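Local structure of periplasmic binding protein (Pseudomonas aeruginosa, 2R79) at residues Trp15-Lys24 with Leu104-Ala114. The protein binds heme in the periplasm and probably hands it on to a membrane transporter for uptake into the cell. Sequence-based numbering, arbitrary orientation.
Sequences WVVALGGESK and LGDWLGVPQRA
Leu19 wedges between Leu104 and Leu108 of helix 94-108 and Ala114 of helix 111-135. The C-terminal ends of two helices meet here, each closed by a Schellman motif, at Gly20 and Gly109. Val110 then takes the N-cap position of helix 111-135. The contact belongs to the lobe of this periplasmic binding protein that holds the parallel four-stranded sheet, away from the heme site.

The packing is tight around Leu19. CG lies anti to the carbonyl carbon (chi1 -60°), and the side chain forks between the two helices. CD1 of Leu19 meets CB of Leu104 at 3.7 Å, with the two side chains crossing near a right angle. CD2 turns the other way and rests 3.9 Å from CA of Ala114, beside the aliphatic CG of Arg113. Leu108 also crosses Leu19 squarely and brings CD2 to 3.9 Å from CB of Leu19. Leu104 CD1 touches CB of Trp15. Trp5 of strand 5-7 packs on Leu104 and Leu108.

Ser262 of a second subunit packs on Val110 and Arg113, and its OG hydrogen-bonds with Leu19 O. The margins are looser and wet. One water bridges Ala18 O and Arg113 NH2, at the guanidinium edge and in its plane. The extended Lys24 side chain slides past Leu108 in the opposite direction. Another water accepts from Lys24 NZ at 2.8 Å and donates to Trp107 O at 2.7 Å.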
loop_
_atom_site.group_PDB
_atom_site.type_symbol
_atom_site.label_atom_id
_atom_site.label_comp_id
_atom_site.label_asym_id
_atom_site.label_seq_id
_atom_site.Cartn_x
_atom_site.Cartn_y
_atom_site.Cartn_z
ATOM N N TRP A 15 15.577 -23.997 -7.627
ATOM C CA TRP A 15 15.739 -25.383 -7.200
ATOM C C TRP A 15 16.693 -25.508 -6.026
ATOM O O TRP A 15 16.405 -26.233 -5.081
ATOM C CB TRP A 15 16.205 -26.260 -8.365
ATOM C CG TRP A 15 15.068 -26.720 -9.210
ATOM C CD1 TRP A 15 14.925 -26.548 -10.558
ATOM C CD2 TRP A 15 13.893 -27.409 -8.766
ATOM N NE1 TRP A 15 13.731 -27.084 -10.978
ATOM C CE2 TRP A 15 13.078 -27.619 -9.901
ATOM C CE3 TRP A 15 13.448 -27.869 -7.518
ATOM C CZ2 TRP A 15 11.842 -28.273 -9.828
ATOM C CZ3 TRP A 15 12.219 -28.518 -7.442
ATOM C CH2 TRP A 15 11.430 -28.713 -8.594
ATOM N N VAL A 16 17.818 -24.802 -6.079
ATOM C CA VAL A 16 18.781 -24.838 -4.986
ATOM C C VAL A 16 18.065 -24.428 -3.702
ATOM O O VAL A 16 18.181 -25.095 -2.671
ATOM C CB VAL A 16 19.966 -23.875 -5.239
ATOM C CG1 VAL A 16 20.808 -23.739 -3.981
ATOM C CG2 VAL A 16 20.829 -24.398 -6.382
ATOM N N VAL A 17 17.318 -23.334 -3.767
ATOM C CA VAL A 17 16.580 -22.869 -2.603
ATOM C C VAL A 17 15.548 -23.914 -2.177
ATOM O O VAL A 17 15.440 -24.256 -0.998
ATOM C CB VAL A 17 15.853 -21.539 -2.893
ATOM C CG1 VAL A 17 14.887 -21.220 -1.767
ATOM C CG2 VAL A 17 16.865 -20.410 -3.032
ATOM N N ALA A 18 14.791 -24.419 -3.146
ATOM C CA ALA A 18 13.760 -25.417 -2.886
ATOM C C ALA A 18 14.306 -26.643 -2.165
ATOM O O ALA A 18 13.630 -27.215 -1.316
ATOM C CB ALA A 18 13.100 -25.838 -4.196
ATOM N N LEU A 19 15.523 -27.048 -2.511
ATOM C CA LEU A 19 16.152 -28.216 -1.895
ATOM C C LEU A 19 16.829 -27.878 -0.564
ATOM O O LEU A 19 17.455 -28.739 0.058
ATOM C CB LEU A 19 17.185 -28.824 -2.851
ATOM C CG LEU A 19 16.657 -29.298 -4.208
ATOM C CD1 LEU A 19 17.812 -29.782 -5.079
ATOM C CD2 LEU A 19 15.636 -30.397 -3.994
ATOM N N GLY A 20 16.708 -26.620 -0.144
ATOM C CA GLY A 20 17.294 -26.186 1.112
ATOM C C GLY A 20 18.688 -25.592 1.038
ATOM O O GLY A 20 19.323 -25.382 2.069
ATOM N N GLY A 21 19.175 -25.295 -0.162
ATOM C CA GLY A 21 20.513 -24.746 -0.276
ATOM C C GLY A 21 20.621 -23.235 -0.348
ATOM O O GLY A 21 21.611 -22.719 -0.864
ATOM N N GLU A 22 19.632 -22.517 0.178
ATOM C CA GLU A 22 19.667 -21.055 0.120
ATOM C C GLU A 22 20.860 -20.417 0.822
ATOM O O GLU A 22 21.429 -19.454 0.316
ATOM C CB GLU A 22 18.384 -20.443 0.698
ATOM C CG GLU A 22 18.236 -18.968 0.347
ATOM C CD GLU A 22 16.968 -18.334 0.899
ATOM O OE1 GLU A 22 15.963 -19.053 1.071
ATOM O OE2 GLU A 22 16.972 -17.107 1.148
ATOM N N SER A 23 21.241 -20.942 1.983
ATOM C CA SER A 23 22.357 -20.361 2.720
ATOM C C SER A 23 23.694 -20.629 2.046
ATOM O O SER A 23 24.712 -20.068 2.436
ATOM C CB SER A 23 22.387 -20.881 4.164
ATOM O OG SER A 23 22.710 -22.260 4.208
ATOM N N LYS A 24 23.703 -21.480 1.032
ATOM C CA LYS A 24 24.947 -21.763 0.339
ATOM C C LYS A 24 25.131 -20.895 -0.899
ATOM O O LYS A 24 26.206 -20.878 -1.489
ATOM C CB LYS A 24 25.030 -23.245 -0.026
ATOM C CG LYS A 24 25.199 -24.127 1.195
ATOM C CD LYS A 24 25.364 -25.585 0.832
ATOM C CE LYS A 24 25.647 -26.409 2.079
ATOM N NZ LYS A 24 25.599 -27.866 1.791
ATOM N N LEU A 104 21.943 -31.693 -8.357
ATOM C CA LEU A 104 21.806 -30.703 -7.293
ATOM C C LEU A 104 21.682 -31.400 -5.952
ATOM O O LEU A 104 22.299 -30.992 -4.969
ATOM C CB LEU A 104 20.581 -29.821 -7.526
ATOM C CG LEU A 104 20.629 -28.907 -8.750
ATOM C CD1 LEU A 104 19.350 -28.086 -8.818
ATOM C CD2 LEU A 104 21.848 -27.996 -8.667
ATOM N N GLY A 105 20.886 -32.460 -5.917
ATOM C CA GLY A 105 20.710 -33.200 -4.684
ATOM C C GLY A 105 22.038 -33.707 -4.157
ATOM O O GLY A 105 22.331 -33.575 -2.969
ATOM N N ASP A 106 22.852 -34.275 -5.043
ATOM C CA ASP A 106 24.144 -34.809 -4.643
ATOM C C ASP A 106 25.127 -33.745 -4.172
ATOM O O ASP A 106 25.736 -33.899 -3.116
ATOM C CB ASP A 106 24.774 -35.620 -5.782
ATOM C CG ASP A 106 24.058 -36.942 -6.031
ATOM O OD1 ASP A 106 23.381 -37.447 -5.107
ATOM O OD2 ASP A 106 24.184 -37.486 -7.151
ATOM N N TRP A 107 25.294 -32.676 -4.942
ATOM C CA TRP A 107 26.230 -31.630 -4.541
ATOM C C TRP A 107 25.767 -30.895 -3.283
ATOM O O TRP A 107 26.560 -30.228 -2.622
ATOM C CB TRP A 107 26.441 -30.612 -5.667
ATOM C CG TRP A 107 26.858 -31.206 -6.976
ATOM C CD1 TRP A 107 27.665 -32.292 -7.166
ATOM C CD2 TRP A 107 26.492 -30.744 -8.283
ATOM N NE1 TRP A 107 27.821 -32.539 -8.511
ATOM C CE2 TRP A 107 27.111 -31.605 -9.219
ATOM C CE3 TRP A 107 25.700 -29.688 -8.756
ATOM C CZ2 TRP A 107 26.961 -31.441 -10.605
ATOM C CZ3 TRP A 107 25.552 -29.524 -10.138
ATOM C CH2 TRP A 107 26.180 -30.401 -11.043
ATOM N N LEU A 108 24.487 -31.027 -2.953
ATOM C CA LEU A 108 23.909 -30.361 -1.786
ATOM C C LEU A 108 23.849 -31.305 -0.584
ATOM O O LEU A 108 23.653 -30.873 0.552
ATOM C CB LEU A 108 22.498 -29.872 -2.132
ATOM C CG LEU A 108 22.078 -28.398 -2.062
ATOM C CD1 LEU A 108 23.253 -27.447 -2.207
ATOM C CD2 LEU A 108 21.047 -28.160 -3.162
ATOM N N GLY A 109 23.997 -32.599 -0.850
ATOM C CA GLY A 109 23.958 -33.587 0.211
ATOM C C GLY A 109 22.569 -33.977 0.671
ATOM O O GLY A 109 22.394 -34.423 1.803
ATOM N N VAL A 110 21.571 -33.817 -0.194
ATOM C CA VAL A 110 20.200 -34.183 0.162
ATOM C C VAL A 110 19.526 -34.974 -0.956
ATOM O O VAL A 110 18.453 -34.606 -1.438
ATOM C CB VAL A 110 19.352 -32.929 0.483
ATOM C CG1 VAL A 110 19.781 -32.338 1.820
ATOM C CG2 VAL A 110 19.512 -31.900 -0.616
ATOM N N PRO A 111 20.143 -36.095 -1.367
ATOM C CA PRO A 111 19.612 -36.950 -2.432
ATOM C C PRO A 111 18.152 -37.354 -2.248
ATOM O O PRO A 111 17.401 -37.423 -3.222
ATOM C CB PRO A 111 20.561 -38.148 -2.419
ATOM C CG PRO A 111 21.017 -38.207 -0.989
ATOM C CD PRO A 111 21.275 -36.751 -0.689
ATOM N N GLN A 112 17.746 -37.621 -1.010
ATOM C CA GLN A 112 16.363 -38.006 -0.739
ATOM C C GLN A 112 15.406 -36.858 -1.020
ATOM O O GLN A 112 14.343 -37.060 -1.595
ATOM C CB GLN A 112 16.178 -38.440 0.719
ATOM C CG GLN A 112 16.973 -39.668 1.142
ATOM C CD GLN A 112 16.647 -40.102 2.569
ATOM O OE1 GLN A 112 15.589 -40.679 2.831
ATOM N NE2 GLN A 112 17.553 -39.809 3.501
ATOM N N ARG A 113 15.776 -35.654 -0.598
ATOM C CA ARG A 113 14.929 -34.487 -0.810
ATOM C C ARG A 113 14.753 -34.210 -2.301
ATOM O O ARG A 113 13.682 -33.801 -2.740
ATOM C CB ARG A 113 15.530 -33.259 -0.116
ATOM C CG ARG A 113 14.763 -31.954 -0.374
ATOM C CD ARG A 113 13.283 -32.102 -0.020
ATOM N NE ARG A 113 12.550 -30.839 -0.101
ATOM C CZ ARG A 113 11.563 -30.592 -0.957
ATOM N NH1 ARG A 113 11.180 -31.518 -1.824
ATOM N NH2 ARG A 113 10.945 -29.418 -0.935
ATOM N N ALA A 114 15.812 -34.442 -3.070
ATOM C CA ALA A 114 15.782 -34.226 -4.509
ATOM C C ALA A 114 14.803 -35.208 -5.144
ATOM O O ALA A 114 14.062 -34.855 -6.061
ATOM C CB ALA A 114 17.177 -34.408 -5.096
HETATM O O HOH W 1 12.533 -27.744 1.030
HETATM O O HOH W 2 22.177 -28.457 1.831
HETATM O O HOH W 3 26.686 -28.305 -0.712
#